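Local coordinates for protein endoglucanase (Bacillus akibai, PDB 1UWW) that hydrolyses internal beta-1,4-glucosidic linkages of cellulose, this piece being its family 28 carbohydrate-binding module, specific for non-crystalline cellulose, at residues 81-86 and 150-155. Sequence-based numbering, arbitrary orientation.
Sequences LVRGEN and NVRDIT
Arg-83 and Arg-152 each reach across to the other's beta turn and bind backbone carbonyls. Arg-83 NH1 gives two hydrogen bonds, to Val-151 O at 2.9 Å and to Ile-154 O at 3.1 Å. Both acceptors lie in its guanidinium plane, at the edge. Val-151 and Ile-154 begin and end a type I beta turn. In return, Arg-152 NH2 donates to Gly-84 O (3.0 Å) and Asn-86 O (2.9 Å) in the type II' turn 83-86. Arg-152 NH2 sits above the Asn-86 carbonyl plane.

The two arginine side chains cross at about a right angle, their guanidinium planes 40° apart. Arg-152 NH1 lies over one face of the Arg-83 group, 3.5 Å from Arg-83 NE. Asp-159 forms salt bridges with both arginines, and Asp-87 with Arg-152, which probably offsets the like charges.

Nonpolar contact is small. Arg-83 runs extended to CD, which meets Val-151 CG2 at 3.9 Å. The turn about CG-CD (chi3 61°) carries the guanidinium to its two carbonyls.

The contact joins loops that follow strands 73-77 and 142-150, one from each sheet of the beta-sandwich. Reciprocal arginine-to-carbonyl bonding, with shared carboxylate support, implies that the two turns are fixed together mainly by polar forces.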
ATOM      1  N   LEU A  81      -9.130  -0.906 -22.579  1.00 23.49           N
ATOM      2  CA  LEU A  81      -8.418  -1.437 -21.429  1.00 21.30           C
ATOM      3  C   LEU A  81      -9.442  -1.824 -20.384  1.00 20.79           C
ATOM      4  O   LEU A  81     -10.120  -0.957 -19.837  1.00 21.64           O
ATOM      5  CB  LEU A  81      -7.457  -0.390 -20.860  1.00 21.58           C
ATOM      6  CG  LEU A  81      -6.523  -0.824 -19.738  1.00 20.15           C
ATOM      7  CD1 LEU A  81      -5.509  -1.846 -20.236  1.00 22.98           C
ATOM      8  CD2 LEU A  81      -5.786   0.401 -19.182  1.00 21.59           C
ATOM      9  N   VAL A  82      -9.571  -3.116 -20.153  1.00 20.26           N
ATOM     10  CA  VAL A  82     -10.568  -3.655 -19.243  1.00 20.47           C
ATOM     11  C   VAL A  82      -9.982  -4.815 -18.448  1.00 19.27           C
ATOM     12  O   VAL A  82      -9.055  -5.497 -18.898  1.00 20.94           O
ATOM     13  CB  VAL A  82     -11.867  -4.108 -19.972  1.00 21.31           C
ATOM     14  CG1 VAL A  82     -12.519  -2.948 -20.719  1.00 21.65           C
ATOM     15  CG2 VAL A  82     -11.602  -5.315 -20.901  1.00 22.17           C
ATOM     16  N   ARG A  83     -10.564  -5.064 -17.280  1.00 19.22           N
ATOM     17  CA  ARG A  83     -10.192  -6.204 -16.466  1.00 19.14           C
ATOM     18  C   ARG A  83     -10.627  -7.527 -17.067  1.00 19.70           C
ATOM     19  O   ARG A  83      -9.945  -8.542 -16.954  1.00 19.45           O
ATOM     20  CB  ARG A  83     -10.790  -6.087 -15.064  1.00 19.39           C
ATOM     21  CG  ARG A  83     -10.451  -7.235 -14.109  1.00 19.39           C
ATOM     22  CD  ARG A  83     -10.939  -7.021 -12.723  1.00 19.17           C
ATOM     23  NE  ARG A  83     -12.400  -6.900 -12.687  1.00 18.77           N
ATOM     24  CZ  ARG A  83     -13.093  -6.360 -11.700  1.00 19.42           C
ATOM     25  NH1 ARG A  83     -12.508  -5.864 -10.627  1.00 19.52           N
ATOM     26  NH2 ARG A  83     -14.421  -6.292 -11.787  1.00 19.59           N
ATOM     27  N   GLY A  84     -11.821  -7.546 -17.637  1.00 19.46           N
ATOM     28  CA  GLY A  84     -12.389  -8.801 -18.103  1.00 20.06           C
ATOM     29  C   GLY A  84     -12.544  -9.781 -16.963  1.00 20.07           C
ATOM     30  O   GLY A  84     -12.804  -9.405 -15.822  1.00 20.04           O
ATOM     31  N   GLU A  85     -12.325 -11.054 -17.256  1.00 20.56           N
ATOM     32  CA  GLU A  85     -12.367 -12.095 -16.241  1.00 21.82           C
ATOM     33  C   GLU A  85     -11.042 -12.318 -15.512  1.00 21.53           C
ATOM     34  O   GLU A  85     -10.913 -13.192 -14.682  1.00 22.92           O
ATOM     35  CB  GLU A  85     -12.833 -13.409 -16.862  1.00 23.23           C
ATOM     36  CG  GLU A  85     -14.312 -13.387 -17.197  1.00 27.65           C
ATOM     37  CD  GLU A  85     -14.787 -14.629 -17.946  1.00 34.79           C
ATOM     38  OE1 GLU A  85     -14.050 -15.152 -18.812  1.00 39.51           O
ATOM     39  OE2 GLU A  85     -15.926 -15.061 -17.684  1.00 40.29           O
ATOM     40  N   ASN A  86     -10.074 -11.469 -15.795  1.00 20.53           N
ATOM     41  CA  ASN A  86      -8.782 -11.566 -15.138  1.00 20.36           C
ATOM     42  C   ASN A  86      -8.826 -11.102 -13.706  1.00 19.86           C
ATOM     43  O   ASN A  86      -9.643 -10.272 -13.318  1.00 19.23           O
ATOM     44  CB  ASN A  86      -7.781 -10.742 -15.926  1.00 20.37           C
ATOM     45  CG  ASN A  86      -7.545 -11.315 -17.296  1.00 20.76           C
ATOM     46  OD1 ASN A  86      -7.066 -12.440 -17.397  1.00 24.81           O
ATOM     47  ND2 ASN A  86      -7.923 -10.592 -18.336  1.00 22.41           N
ATOM     48  N   ASN A 150      -3.589  -7.967  -7.279  1.00 18.57           N
ATOM     49  CA  ASN A 150      -4.963  -8.400  -7.425  1.00 18.96           C
ATOM     50  C   ASN A 150      -5.849  -7.226  -7.830  1.00 17.67           C
ATOM     51  O   ASN A 150      -5.943  -6.222  -7.129  1.00 19.82           O
ATOM     52  CB  ASN A 150      -5.446  -9.017  -6.116  1.00 19.74           C
ATOM     53  CG  ASN A 150      -6.804  -9.689  -6.239  1.00 21.43           C
ATOM     54  OD1 ASN A 150      -7.746  -9.121  -6.783  1.00 22.71           O
ATOM     55  ND2 ASN A 150      -6.897 -10.927  -5.743  1.00 25.94           N
ATOM     56  N   VAL A 151      -6.484  -7.369  -8.982  1.00 18.10           N
ATOM     57  CA  VAL A 151      -7.474  -6.404  -9.464  1.00 18.26           C
ATOM     58  C   VAL A 151      -8.928  -6.901  -9.389  1.00 18.84           C
ATOM     59  O   VAL A 151      -9.853  -6.115  -9.566  1.00 18.96           O
ATOM     60  CB  VAL A 151      -7.162  -5.934 -10.901  1.00 18.20           C
ATOM     61  CG1 VAL A 151      -5.840  -5.151 -10.936  1.00 17.89           C
ATOM     62  CG2 VAL A 151      -7.104  -7.100 -11.886  1.00 18.85           C
ATOM     63  N   ARG A 152      -9.105  -8.190  -9.153  1.00 19.20           N
ATOM     64  CA  ARG A 152     -10.421  -8.765  -8.862  1.00 19.81           C
ATOM     65  C   ARG A 152     -11.032  -8.066  -7.653  1.00 21.15           C
ATOM     66  O   ARG A 152     -12.250  -7.848  -7.602  1.00 22.00           O
ATOM     67  CB  ARG A 152     -10.274 -10.265  -8.644  1.00 20.18           C
ATOM     68  CG  ARG A 152     -11.582 -11.011  -8.372  1.00 20.63           C
ATOM     69  CD  ARG A 152     -12.674 -10.729  -9.358  1.00 21.64           C
ATOM     70  NE  ARG A 152     -12.238 -10.800 -10.746  1.00 20.18           N
ATOM     71  CZ  ARG A 152     -12.944 -10.319 -11.762  1.00 21.53           C
ATOM     72  NH1 ARG A 152     -14.128  -9.765 -11.537  1.00 21.33           N
ATOM     73  NH2 ARG A 152     -12.501 -10.352 -13.008  1.00 19.62           N
ATOM     74  N   ASP A 153     -10.182  -7.641  -6.728  1.00 21.92           N
ATOM     75  CA  ASP A 153     -10.612  -6.999  -5.486  1.00 23.44           C
ATOM     76  C   ASP A 153     -10.967  -5.526  -5.619  1.00 23.73           C
ATOM     77  O   ASP A 153     -11.365  -4.901  -4.620  1.00 26.40           O
ATOM     78  CB  ASP A 153      -9.564  -7.245  -4.396  1.00 25.33           C
ATOM     79  CG  ASP A 153      -9.554  -8.708  -3.929  1.00 28.38           C
ATOM     80  OD1 ASP A 153     -10.515  -9.445  -4.269  1.00 36.86           O
ATOM     81  OD2 ASP A 153      -8.642  -9.222  -3.258  1.00 33.21           O
ATOM     82  N   ILE A 154     -10.901  -4.954  -6.818  1.00 22.01           N
ATOM     83  CA  ILE A 154     -11.383  -3.588  -7.038  1.00 21.18           C
ATOM     84  C   ILE A 154     -12.881  -3.651  -7.250  1.00 22.46           C
ATOM     85  O   ILE A 154     -13.347  -4.052  -8.304  1.00 22.36           O
ATOM     86  CB  ILE A 154     -10.661  -2.922  -8.252  1.00 20.84           C
ATOM     87  CG1 ILE A 154      -9.145  -2.859  -8.022  1.00 21.18           C
ATOM     88  CG2 ILE A 154     -11.165  -1.495  -8.497  1.00 21.10           C
ATOM     89  CD1 ILE A 154      -8.335  -2.445  -9.227  1.00 21.57           C
ATOM     90  N   THR A 155     -13.641  -3.205  -6.256  1.00 23.35           N
ATOM     91  CA  THR A 155     -15.098  -3.265  -6.344  1.00 24.31           C
ATOM     92  C   THR A 155     -15.713  -2.127  -7.109  1.00 24.07           C
ATOM     93  O   THR A 155     -16.857  -2.265  -7.540  1.00 25.11           O
ATOM     94  CB  THR A 155     -15.754  -3.313  -4.970  1.00 24.46           C
ATOM     95  OG1 THR A 155     -15.431  -2.125  -4.232  1.00 26.56           O
ATOM     96  CG2 THR A 155     -15.224  -4.494  -4.159  1.00 25.20           C
TER
HETATM   97  O   HOH W   1     -16.111  -5.658  -9.272  1.00 29.31           O